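Long-range contacts in monovalent Na+/H+ antiporter subunit C (Dietzia sp. DQ12-45-1b, PDB 7D3U), which forms the small membrane-embedded subunit C of the Mrp complex, a multisubunit bacterial sodium/proton antiporter: residues G8-G13 against F30-H35; L19-V24 against D97-G102; T40-G45 against L67-V72; R49-L54 against A61-G66. One frame throughout, in Å; residues are numbered along the deposited sequence.

Contact 1 (G8-G13 against F30-H35); sequences GVLMAG and FILLSH. With LMT (dodecyl-beta-D-maltoside), chain B.
Leu10 and Leu32 form the closely packed centre of this contact, their side chains crossing at about a right angle with Leu10 CD2 4.0 Å from Leu32 CD2. The backbones approach at the same level: the CA atoms of Leu10 and Leu32 are 5.6 Å apart, and the axes of the two helical segments come within 7.9 Å, with 156° between their N-to-C directions. With CG lying beside its own backbone N (chi1 -73°), Leu10 spreads its two methyls over one turn of the facing helix, CD2 to Leu32 and CD1 to within 3.8 Å of His35 CB. Leu32 divides its branches in the same manner, since its CD1 rests on the bare main chain of Gly13, 4.0 Å from Gly13 C. Along one flank Met11, its chain folded at chi2 and chi3, brings SD to 3.5 Å from Leu33 CD1. Carbon and sulfur atoms carry the contact, and the two segments bury 284 Å² between them. The outer side of residues 8-13 is quite different: Ala12 CB lies 3.7 Å from C11 of a dodecyl-maltoside tail, and Gly8 CA touches the same alkyl tail, as expected of a lipid-facing surface. Helix 24-44 is thus the middle layer, with helix 2-17 on one side and Phe30, Ile31 and Ser34 packing on helix 66-90, while Val610 and Thr613 of subunit A meet Val9 and Leu10.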
loop_
_atom_site.group_PDB
_atom_site.type_symbol
_atom_site.label_atom_id
_atom_site.label_comp_id
_atom_site.label_asym_id
_atom_site.label_seq_id
_atom_site.Cartn_x
_atom_site.Cartn_y
_atom_site.Cartn_z
ATOM N N GLY C 8 -2.719 28.485 6.603
ATOM C CA GLY C 8 -4.042 28.256 6.052
ATOM C C GLY C 8 -4.124 28.595 4.577
ATOM O O GLY C 8 -4.739 27.867 3.796
ATOM N N VAL C 9 -3.488 29.696 4.173
ATOM C CA VAL C 9 -3.504 30.081 2.766
ATOM C C VAL C 9 -2.748 29.063 1.921
ATOM O O VAL C 9 -3.202 28.679 0.836
ATOM C CB VAL C 9 -2.934 31.499 2.597
ATOM C CG1 VAL C 9 -2.593 31.764 1.146
ATOM C CG2 VAL C 9 -3.932 32.520 3.103
ATOM N N LEU C 10 -1.597 28.595 2.407
ATOM C CA LEU C 10 -0.842 27.594 1.659
ATOM C C LEU C 10 -1.601 26.277 1.571
ATOM O O LEU C 10 -1.586 25.614 0.529
ATOM C CB LEU C 10 0.527 27.383 2.298
ATOM C CG LEU C 10 1.529 28.516 2.095
ATOM C CD1 LEU C 10 2.796 28.243 2.876
ATOM C CD2 LEU C 10 1.837 28.693 0.624
ATOM N N MET C 11 -2.280 25.883 2.649
ATOM C CA MET C 11 -3.048 24.645 2.621
ATOM C C MET C 11 -4.238 24.758 1.679
ATOM O O MET C 11 -4.569 23.798 0.974
ATOM C CB MET C 11 -3.510 24.279 4.029
ATOM C CG MET C 11 -2.421 23.677 4.894
ATOM S SD MET C 11 -1.880 22.069 4.298
ATOM C CE MET C 11 -3.450 21.225 4.153
ATOM N N ALA C 12 -4.891 25.921 1.646
ATOM C CA ALA C 12 -5.977 26.124 0.693
ATOM C C ALA C 12 -5.462 26.070 -0.738
ATOM O O ALA C 12 -6.088 25.452 -1.610
ATOM C CB ALA C 12 -6.673 27.456 0.964
ATOM N N GLY C 13 -4.318 26.705 -0.998
ATOM C CA GLY C 13 -3.727 26.627 -2.322
ATOM C C GLY C 13 -3.393 25.205 -2.722
ATOM O O GLY C 13 -3.624 24.800 -3.864
ATOM N N PHE C 30 1.469 20.222 -4.371
ATOM C CA PHE C 30 2.301 19.504 -3.412
ATOM C C PHE C 30 3.449 20.368 -2.907
ATOM O O PHE C 30 3.855 20.239 -1.746
ATOM C CB PHE C 30 2.827 18.213 -4.030
ATOM C CG PHE C 30 1.842 17.087 -3.990
ATOM C CD1 PHE C 30 1.369 16.614 -2.782
ATOM C CD2 PHE C 30 1.380 16.509 -5.156
ATOM C CE1 PHE C 30 0.460 15.584 -2.737
ATOM C CE2 PHE C 30 0.472 15.477 -5.113
ATOM C CZ PHE C 30 0.010 15.015 -3.903
ATOM N N ILE C 31 3.969 21.262 -3.747
ATOM C CA ILE C 31 4.981 22.214 -3.293
ATOM C C ILE C 31 4.395 23.134 -2.231
ATOM O O ILE C 31 5.014 23.392 -1.190
ATOM C CB ILE C 31 5.539 23.013 -4.483
ATOM C CG1 ILE C 31 6.421 22.125 -5.356
ATOM C CG2 ILE C 31 6.324 24.214 -3.998
ATOM C CD1 ILE C 31 6.921 22.812 -6.597
ATOM N N LEU C 32 3.185 23.638 -2.477
ATOM C CA LEU C 32 2.534 24.498 -1.493
ATOM C C LEU C 32 2.245 23.739 -0.203
ATOM O O LEU C 32 2.351 24.298 0.894
ATOM C CB LEU C 32 1.246 25.079 -2.071
ATOM C CG LEU C 32 1.404 26.127 -3.170
ATOM C CD1 LEU C 32 0.139 26.950 -3.293
ATOM C CD2 LEU C 32 2.599 27.019 -2.897
ATOM N N LEU C 33 1.885 22.461 -0.313
ATOM C CA LEU C 33 1.612 21.663 0.878
ATOM C C LEU C 33 2.882 21.427 1.686
ATOM O O LEU C 33 2.862 21.487 2.921
ATOM C CB LEU C 33 0.976 20.337 0.476
ATOM C CG LEU C 33 0.934 19.227 1.519
ATOM C CD1 LEU C 33 -0.112 19.521 2.572
ATOM C CD2 LEU C 33 0.675 17.886 0.863
ATOM N N SER C 34 3.995 21.149 1.005
ATOM C CA SER C 34 5.273 21.030 1.696
ATOM C C SER C 34 5.647 22.340 2.374
ATOM O O SER C 34 6.170 22.341 3.496
ATOM C CB SER C 34 6.363 20.604 0.716
ATOM O OG SER C 34 7.634 21.056 1.143
ATOM N N HIS C 35 5.386 23.469 1.709
ATOM C CA HIS C 35 5.635 24.765 2.331
ATOM C C HIS C 35 4.796 24.942 3.589
ATOM O O HIS C 35 5.286 25.436 4.610
ATOM C CB HIS C 35 5.348 25.889 1.339
ATOM C CG HIS C 35 6.444 26.116 0.348
ATOM N ND1 HIS C 35 7.759 25.799 0.608
ATOM C CD2 HIS C 35 6.421 26.633 -0.903
ATOM C CE1 HIS C 35 8.499 26.108 -0.441
ATOM N NE2 HIS C 35 7.712 26.616 -1.372
HETATM C C1 LMT B . -8.023 31.544 14.659
HETATM C C2 LMT B . -7.211 31.674 13.406
HETATM C C3 LMT B . -7.846 31.174 12.154
HETATM C C4 LMT B . -6.814 31.253 11.061
HETATM C C5 LMT B . -7.476 31.517 9.754
HETATM C C6 LMT B . -6.656 31.049 8.601
HETATM C C7 LMT B . -7.117 31.734 7.350
HETATM C C8 LMT B . -6.976 30.796 6.205
HETATM C C9 LMT B . -7.613 31.277 4.943
HETATM C C10 LMT B . -8.022 30.064 4.157
HETATM C C11 LMT B . -8.168 30.376 2.703
HETATM C C12 LMT B . -9.120 31.498 2.470
#

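Contact 2 (L19-V24 against D97-G102); sequences LQRGMV and DDTDIG
Arg21 pairs with two aspartates of 97-102, and this charged network dominates the contact. Its chain runs extended from CG to NE, with CG anti to the backbone N (chi1 -161°), which carries the guanidinium to Asp98. There NE donates to Asp98 OD1 at 2.7 Å in a bent bond (N-H...O 139°), and the two flat groups are turned 68° apart, so the pair is not a coplanar fork. Asp100 OD2 sits 3.2 Å from Arg21 NE, well out of the guanidinium plane, and contributes charge alone. Among hydrogen bonds, Asp98 OD1 also accepts from Asp100 N at 3.0 Å, an Asx turn; this donor and Arg21 NE reach it from opposite faces of the carboxylate. The main chains are joined by Met23 N to Asp97 O, 2.8 Å. Van der Waals contact is slighter, methyls lying against polar atoms: Thr99 CG2 is 3.4 Å from Gly22 N, and Val24 CG2 is 3.6 Å from Asp97 OD2. That oxygen has its own salt bridge to Arg622 of subunit A, while Asp100 OD1 pairs with Arg565 and Arg681 of subunit A. The contact therefore ties the loop between helices 2-17 and 24-44 to the chain following helix 66-90, on which Met23 packs through Leu86 and Ala90.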
loop_
_atom_site.group_PDB
_atom_site.type_symbol
_atom_site.label_atom_id
_atom_site.label_comp_id
_atom_site.label_asym_id
_atom_site.label_seq_id
_atom_site.Cartn_x
_atom_site.Cartn_y
_atom_site.Cartn_z
ATOM N N LEU C 19 -6.437 19.316 -6.762
ATOM C CA LEU C 19 -7.714 18.856 -7.290
ATOM C C LEU C 19 -7.970 19.337 -8.711
ATOM O O LEU C 19 -9.069 19.130 -9.233
ATOM C CB LEU C 19 -8.855 19.309 -6.379
ATOM C CG LEU C 19 -8.951 18.595 -5.032
ATOM C CD1 LEU C 19 -10.013 19.240 -4.163
ATOM C CD2 LEU C 19 -9.247 17.124 -5.237
ATOM N N GLN C 20 -6.990 19.968 -9.346
ATOM C CA GLN C 20 -7.154 20.503 -10.683
ATOM C C GLN C 20 -6.646 19.498 -11.713
ATOM O O GLN C 20 -6.323 18.351 -11.392
ATOM C CB GLN C 20 -6.441 21.849 -10.799
ATOM C CG GLN C 20 -7.055 22.944 -9.950
ATOM C CD GLN C 20 -8.561 23.012 -10.082
ATOM O OE1 GLN C 20 -9.084 23.602 -11.025
ATOM N NE2 GLN C 20 -9.268 22.415 -9.131
ATOM N N ARG C 21 -6.580 19.930 -12.967
ATOM C CA ARG C 21 -6.192 19.076 -14.079
ATOM C C ARG C 21 -4.755 19.366 -14.486
ATOM O O ARG C 21 -4.340 20.527 -14.555
ATOM C CB ARG C 21 -7.129 19.289 -15.268
ATOM C CG ARG C 21 -7.115 18.170 -16.286
ATOM C CD ARG C 21 -8.016 18.496 -17.462
ATOM N NE ARG C 21 -7.891 17.510 -18.529
ATOM C CZ ARG C 21 -8.238 17.729 -19.792
ATOM N NH1 ARG C 21 -8.732 18.905 -20.150
ATOM N NH2 ARG C 21 -8.089 16.775 -20.699
ATOM N N GLY C 22 -4.003 18.314 -14.753
ATOM C CA GLY C 22 -2.609 18.453 -15.135
ATOM C C GLY C 22 -1.706 18.017 -13.997
ATOM O O GLY C 22 -1.972 18.297 -12.823
ATOM N N MET C 23 -0.624 17.320 -14.344
ATOM C CA MET C 23 0.275 16.813 -13.314
ATOM C C MET C 23 1.161 17.906 -12.736
ATOM O O MET C 23 1.507 17.851 -11.551
ATOM C CB MET C 23 1.136 15.683 -13.871
ATOM C CG MET C 23 1.854 14.889 -12.798
ATOM S SD MET C 23 0.702 14.141 -11.635
ATOM C CE MET C 23 1.824 13.617 -10.346
ATOM N N VAL C 24 1.540 18.900 -13.540
ATOM C CA VAL C 24 2.330 20.004 -13.007
ATOM C C VAL C 24 1.479 20.866 -12.085
ATOM O O VAL C 24 1.948 21.335 -11.042
ATOM C CB VAL C 24 2.948 20.823 -14.152
ATOM C CG1 VAL C 24 3.553 22.109 -13.623
ATOM C CG2 VAL C 24 4.005 20.006 -14.863
ATOM N N ASP C 97 0.734 16.135 -19.803
ATOM C CA ASP C 97 0.682 15.883 -18.371
ATOM C C ASP C 97 -0.749 15.793 -17.862
ATOM O O ASP C 97 -0.971 15.840 -16.649
ATOM C CB ASP C 97 1.453 16.964 -17.611
ATOM C CG ASP C 97 0.882 18.346 -17.824
ATOM O OD1 ASP C 97 -0.067 18.482 -18.623
ATOM O OD2 ASP C 97 1.382 19.298 -17.191
ATOM N N ASP C 98 -1.718 15.658 -18.767
ATOM C CA ASP C 98 -3.120 15.576 -18.383
ATOM C C ASP C 98 -3.342 14.424 -17.413
ATOM O O ASP C 98 -2.756 13.349 -17.552
ATOM C CB ASP C 98 -3.991 15.398 -19.625
ATOM C CG ASP C 98 -5.475 15.491 -19.323
ATOM O OD1 ASP C 98 -5.837 15.756 -18.159
ATOM O OD2 ASP C 98 -6.283 15.297 -20.256
ATOM N N THR C 99 -4.199 14.660 -16.419
ATOM C CA THR C 99 -4.458 13.669 -15.389
ATOM C C THR C 99 -5.871 13.108 -15.410
ATOM O O THR C 99 -6.119 12.095 -14.749
ATOM C CB THR C 99 -4.177 14.257 -13.997
ATOM O OG1 THR C 99 -4.234 13.212 -13.017
ATOM C CG2 THR C 99 -5.195 15.325 -13.646
ATOM N N ASP C 100 -6.797 13.718 -16.151
ATOM C CA ASP C 100 -8.148 13.175 -16.209
ATOM C C ASP C 100 -8.187 11.909 -17.051
ATOM O O ASP C 100 -8.491 11.950 -18.248
ATOM C CB ASP C 100 -9.145 14.199 -16.752
ATOM C CG ASP C 100 -9.474 15.276 -15.746
ATOM O OD1 ASP C 100 -9.388 15.000 -14.532
ATOM O OD2 ASP C 100 -9.815 16.399 -16.163
ATOM N N ILE C 101 -7.874 10.783 -16.424
ATOM C CA ILE C 101 -7.958 9.471 -17.042
ATOM C C ILE C 101 -8.997 8.658 -16.286
ATOM O O ILE C 101 -9.223 8.864 -15.090
ATOM C CB ILE C 101 -6.591 8.758 -17.043
ATOM C CG1 ILE C 101 -6.015 8.726 -15.627
ATOM C CG2 ILE C 101 -5.639 9.445 -18.004
ATOM C CD1 ILE C 101 -4.524 8.487 -15.574
ATOM N N GLY C 102 -9.638 7.736 -16.994
ATOM C CA GLY C 102 -10.645 6.902 -16.371
ATOM C C GLY C 102 -10.067 5.597 -15.871
ATOM O O GLY C 102 -8.945 5.566 -15.360
#

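Contact 3 (T40-G45 against L67-V72); sequences TLMAAG and LPQAFV
Leu41 and Phe71 meet at about a right angle: both methyls of Leu41 come up against Phe71 CB from one side, with CD1 3.8 Å from it, and CD2 also stands at the ring edge, in the plane, 3.8 Å from Phe71 CD2. On the other flank Met42 reaches across with its thioether, SD lying 3.7 Å from Gln69 CG and 3.8 Å from Val72 CG1. Between these two, Pro68 lies against the main chain, CB 3.3 Å from Leu41 O and CG 3.7 Å from Gly45 CA, where a CB on Gly45 would run into Pro68 CG. The two segments are nearly antiparallel, 167° between their N-to-C directions and their axes 8.3 Å apart at closest approach, as in an antiparallel transmembrane helix pair: the end of helix 24-44 packs on the start of helix 66-90, two helices of the three-helix subunit related to the 4L chain of NADH-quinone oxidoreductase. The bend at chi2 (-51°) sets Met42 SD against Gln69 and Val72, and that at chi3 (-59°) brings CE to Gln69 CG as well. If an alanine stood at Leu41, both methyls would be gone and Phe71 would probably lose the neighbour at its edge, leaving a gap beside its CB. One shell farther out, Phe130 of subunit D stacks on the Phe71 ring, Tyr185 of subunit D packs on Pro68, and Phe640 of subunit A lies against Met42.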
loop_
_atom_site.group_PDB
_atom_site.type_symbol
_atom_site.label_atom_id
_atom_site.label_comp_id
_atom_site.label_asym_id
_atom_site.label_seq_id
_atom_site.Cartn_x
_atom_site.Cartn_y
_atom_site.Cartn_z
ATOM N N THR C 40 4.302 25.151 9.518
ATOM C CA THR C 40 3.734 24.725 10.794
ATOM C C THR C 40 4.768 24.015 11.654
ATOM O O THR C 40 4.607 23.942 12.877
ATOM C CB THR C 40 2.514 23.825 10.595
ATOM O OG1 THR C 40 2.092 23.324 11.868
ATOM C CG2 THR C 40 2.848 22.651 9.728
ATOM N N LEU C 41 5.828 23.479 11.043
ATOM C CA LEU C 41 6.944 22.976 11.836
ATOM C C LEU C 41 7.709 24.120 12.485
ATOM O O LEU C 41 8.085 24.037 13.659
ATOM C CB LEU C 41 7.879 22.139 10.966
ATOM C CG LEU C 41 7.829 20.625 11.146
ATOM C CD1 LEU C 41 8.746 19.958 10.144
ATOM C CD2 LEU C 41 8.224 20.249 12.558
ATOM N N MET C 42 7.947 25.199 11.735
ATOM C CA MET C 42 8.602 26.367 12.317
ATOM C C MET C 42 7.722 27.040 13.362
ATOM O O MET C 42 8.239 27.692 14.275
ATOM C CB MET C 42 8.981 27.364 11.224
ATOM C CG MET C 42 10.282 27.040 10.519
ATOM S SD MET C 42 11.650 26.760 11.653
ATOM C CE MET C 42 11.687 28.318 12.532
ATOM N N ALA C 43 6.401 26.895 13.248
ATOM C CA ALA C 43 5.501 27.456 14.246
ATOM C C ALA C 43 5.501 26.657 15.539
ATOM O O ALA C 43 5.212 27.221 16.600
ATOM C CB ALA C 43 4.079 27.532 13.694
ATOM N N ALA C 44 5.827 25.365 15.480
ATOM C CA ALA C 44 5.793 24.539 16.680
ATOM C C ALA C 44 6.901 24.913 17.652
ATOM O O ALA C 44 6.773 24.670 18.857
ATOM C CB ALA C 44 5.897 23.064 16.306
ATOM N N GLY C 45 7.983 25.506 17.160
ATOM C CA GLY C 45 9.078 25.905 18.019
ATOM C C GLY C 45 8.815 27.199 18.757
ATOM O O GLY C 45 9.745 27.956 19.050
ATOM N N LEU C 67 15.440 22.383 17.210
ATOM C CA LEU C 67 14.940 21.085 16.757
ATOM C C LEU C 67 13.919 21.215 15.634
ATOM O O LEU C 67 14.041 20.485 14.635
ATOM C CB LEU C 67 14.384 20.294 17.943
ATOM C CG LEU C 67 14.093 18.830 17.617
ATOM C CD1 LEU C 67 15.350 18.153 17.118
ATOM C CD2 LEU C 67 13.535 18.100 18.821
ATOM N N PRO C 68 12.902 22.081 15.715
ATOM C CA PRO C 68 12.016 22.238 14.552
ATOM C C PRO C 68 12.729 22.803 13.344
ATOM O O PRO C 68 12.328 22.513 12.209
ATOM C CB PRO C 68 10.928 23.188 15.067
ATOM C CG PRO C 68 11.579 23.934 16.157
ATOM C CD PRO C 68 12.463 22.936 16.830
ATOM N N GLN C 69 13.790 23.587 13.546
ATOM C CA GLN C 69 14.562 24.076 12.410
ATOM C C GLN C 69 15.280 22.933 11.706
ATOM O O GLN C 69 15.298 22.874 10.474
ATOM C CB GLN C 69 15.551 25.146 12.866
ATOM C CG GLN C 69 14.881 26.425 13.327
ATOM C CD GLN C 69 15.852 27.573 13.483
ATOM O OE1 GLN C 69 15.603 28.513 14.235
ATOM N NE2 GLN C 69 16.962 27.507 12.762
ATOM N N ALA C 70 15.858 22.003 12.467
ATOM C CA ALA C 70 16.429 20.812 11.846
ATOM C C ALA C 70 15.348 19.976 11.171
ATOM O O ALA C 70 15.574 19.394 10.101
ATOM C CB ALA C 70 17.177 19.982 12.886
ATOM N N PHE C 71 14.164 19.910 11.781
ATOM C CA PHE C 71 13.065 19.150 11.196
ATOM C C PHE C 71 12.692 19.691 9.822
ATOM O O PHE C 71 12.578 18.933 8.852
ATOM C CB PHE C 71 11.853 19.178 12.126
ATOM C CG PHE C 71 11.974 18.269 13.313
ATOM C CD1 PHE C 71 13.135 17.558 13.549
ATOM C CD2 PHE C 71 10.918 18.125 14.195
ATOM C CE1 PHE C 71 13.242 16.725 14.640
ATOM C CE2 PHE C 71 11.021 17.294 15.288
ATOM C CZ PHE C 71 12.184 16.593 15.510
ATOM N N VAL C 72 12.491 21.007 9.721
ATOM C CA VAL C 72 12.152 21.589 8.425
ATOM C C VAL C 72 13.338 21.498 7.474
ATOM O O VAL C 72 13.157 21.307 6.269
ATOM C CB VAL C 72 11.652 23.040 8.576
ATOM C CG1 VAL C 72 12.557 23.837 9.465
ATOM C CG2 VAL C 72 11.555 23.714 7.226
#

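Contact 4 (R49-L54 against A61-G66); sequences RREAPL and ALTSDG
Arg49 lies along the main chain of Ala61 to Thr63 with its hydrocarbon part: CB is 3.3 Å from Thr63 O and CD 3.7 Å from Ala61 C. The bend at chi3 (-70°) brings NE round to the same carbonyl, 3.4 Å from Arg49 NE to Thr63 O, and chi4 turns the guanidinium so that this oxygen lies at its edge, in plane. A serine in place of Arg49 would probably open a gap beside the main chain of Ala61 and leave the Thr63 carbonyl without the positively charged edge it now faces. Glu51 is directed differently. Its CG is anti to the backbone N (chi1 -156°) and the chain stays extended, crossing Leu62 at a slant with OE1 3.3 Å from Leu62 CG, while its CB rests 3.2 Å from Leu62 O. On the backbone side of Glu51 the two segments are joined by one nearly straight hydrogen bond, Ser64 N to Glu51 O at 2.6 Å (N-H...O 171°), arriving in the carbonyl plane. Ser64 CB lies against Arg49 O, and the Pro53 ring lies against Ser64 O, its CG 3.8 Å away. Arg50 points the other way, pairing with Asp602 and the Pro597 carbonyl of subunit A, whereas Ala61 and Leu62 form the solvent side. Pro53 is the centre of an inverse gamma turn, and the two segments belong to the long irregular connection between helix 24-44 and helix 66-90, an ordered interhelical loop closed on itself by mixed side-chain and backbone contacts.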
loop_
_atom_site.group_PDB
_atom_site.type_symbol
_atom_site.label_atom_id
_atom_site.label_comp_id
_atom_site.label_asym_id
_atom_site.label_seq_id
_atom_site.Cartn_x
_atom_site.Cartn_y
_atom_site.Cartn_z
ATOM N N ARG C 49 10.007 33.477 19.752
ATOM C CA ARG C 49 11.422 33.793 19.910
ATOM C C ARG C 49 12.020 33.872 18.513
ATOM O O ARG C 49 12.151 32.851 17.831
ATOM C CB ARG C 49 12.126 32.737 20.760
ATOM C CG ARG C 49 11.486 32.515 22.118
ATOM C CD ARG C 49 11.991 31.239 22.762
ATOM N NE ARG C 49 11.488 30.053 22.079
ATOM C CZ ARG C 49 10.299 29.508 22.311
ATOM N NH1 ARG C 49 9.489 30.043 23.213
ATOM N NH2 ARG C 49 9.921 28.429 21.644
ATOM N N ARG C 50 12.380 35.081 18.086
ATOM C CA ARG C 50 12.769 35.336 16.706
ATOM C C ARG C 50 14.273 35.525 16.542
ATOM O O ARG C 50 14.720 36.039 15.514
ATOM C CB ARG C 50 12.022 36.557 16.171
ATOM C CG ARG C 50 10.510 36.436 16.234
ATOM C CD ARG C 50 10.011 35.347 15.308
ATOM N NE ARG C 50 8.560 35.372 15.162
ATOM C CZ ARG C 50 7.916 36.107 14.264
ATOM N NH1 ARG C 50 8.593 36.886 13.433
ATOM N NH2 ARG C 50 6.593 36.066 14.198
ATOM N N GLU C 51 15.064 35.122 17.530
ATOM C CA GLU C 51 16.511 35.246 17.458
ATOM C C GLU C 51 17.120 33.935 16.984
ATOM O O GLU C 51 16.684 32.854 17.386
ATOM C CB GLU C 51 17.096 35.639 18.814
ATOM C CG GLU C 51 18.439 36.339 18.721
ATOM C CD GLU C 51 18.845 37.001 20.020
ATOM O OE1 GLU C 51 18.159 36.782 21.040
ATOM O OE2 GLU C 51 19.850 37.741 20.024
ATOM N N ALA C 52 18.122 34.037 16.121
ATOM C CA ALA C 52 18.735 32.846 15.559
ATOM C C ALA C 52 19.606 32.159 16.607
ATOM O O ALA C 52 20.278 32.831 17.394
ATOM C CB ALA C 52 19.573 33.202 14.334
ATOM N N PRO C 53 19.614 30.819 16.645
ATOM C CA PRO C 53 20.457 30.082 17.593
ATOM C C PRO C 53 21.881 29.872 17.086
ATOM O O PRO C 53 22.410 28.757 17.093
ATOM C CB PRO C 53 19.708 28.749 17.737
ATOM C CG PRO C 53 19.101 28.548 16.399
ATOM C CD PRO C 53 18.731 29.920 15.884
ATOM N N LEU C 54 22.516 30.955 16.640
ATOM C CA LEU C 54 23.865 30.895 16.091
ATOM C C LEU C 54 24.862 31.717 16.896
ATOM O O LEU C 54 25.989 31.928 16.434
ATOM C CB LEU C 54 23.861 31.362 14.634
ATOM C CG LEU C 54 22.949 30.599 13.677
ATOM C CD1 LEU C 54 22.505 31.491 12.537
ATOM C CD2 LEU C 54 23.668 29.388 13.140
ATOM N N ALA C 61 14.744 31.244 26.022
ATOM C CA ALA C 61 13.555 32.087 26.105
ATOM C C ALA C 61 13.672 33.344 25.253
ATOM O O ALA C 61 12.820 34.235 25.351
ATOM C CB ALA C 61 13.225 32.464 27.556
ATOM N N LEU C 62 14.709 33.443 24.423
ATOM C CA LEU C 62 14.857 34.542 23.481
ATOM C C LEU C 62 15.234 34.104 22.074
ATOM O O LEU C 62 14.962 34.853 21.128
ATOM C CB LEU C 62 15.910 35.541 23.983
ATOM C CG LEU C 62 15.844 36.955 23.404
ATOM C CD1 LEU C 62 14.468 37.556 23.624
ATOM C CD2 LEU C 62 16.922 37.834 24.014
ATOM N N THR C 63 15.833 32.929 21.897
ATOM C CA THR C 63 16.233 32.438 20.587
ATOM C C THR C 63 15.276 31.360 20.098
ATOM O O THR C 63 14.673 30.631 20.889
ATOM C CB THR C 63 17.654 31.876 20.614
ATOM O OG1 THR C 63 17.626 30.536 21.120
ATOM C CG2 THR C 63 18.552 32.731 21.483
ATOM N N SER C 64 15.147 31.267 18.778
ATOM C CA SER C 64 14.278 30.269 18.176
ATOM C C SER C 64 14.804 28.868 18.458
ATOM O O SER C 64 16.013 28.637 18.535
ATOM C CB SER C 64 14.169 30.494 16.669
ATOM O OG SER C 64 13.641 29.351 16.019
ATOM N N ASP C 65 13.880 27.928 18.615
ATOM C CA ASP C 65 14.261 26.560 18.926
ATOM C C ASP C 65 14.908 25.898 17.714
ATOM O O ASP C 65 14.538 26.153 16.565
ATOM C CB ASP C 65 13.040 25.770 19.393
ATOM C CG ASP C 65 13.390 24.375 19.846
ATOM O OD1 ASP C 65 14.572 24.140 20.166
ATOM O OD2 ASP C 65 12.491 23.510 19.863
ATOM N N GLY C 66 15.890 25.040 17.981
ATOM C CA GLY C 66 16.692 24.450 16.927
ATOM C C GLY C 66 16.174 23.134 16.383
ATOM O O GLY C 66 16.435 22.790 15.226
#

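Contacts 1 and 3 are buried helix-helix interfaces on the same helix 24-44, one against helix 2-17 and the other against helix 66-90, with centres 16 Å apart; both are apolar and lack hydrogen bonds between their segments. Contacts 2 and 4 join loops at opposite ends of the bundle, with centres 42 Å apart, and polar bonds enter in each. Contact 2 is the more charged, with Asp97 and Asp100 also salt-bridged to arginines of subunit A, whereas contact 4 relies on one backbone bond and arginine hydrocarbon and has an exposed margin. Contacts 3 and 4 touch, with Gln69 beside Ser64 and Pro53, so the loop rests directly on the helix pair it links.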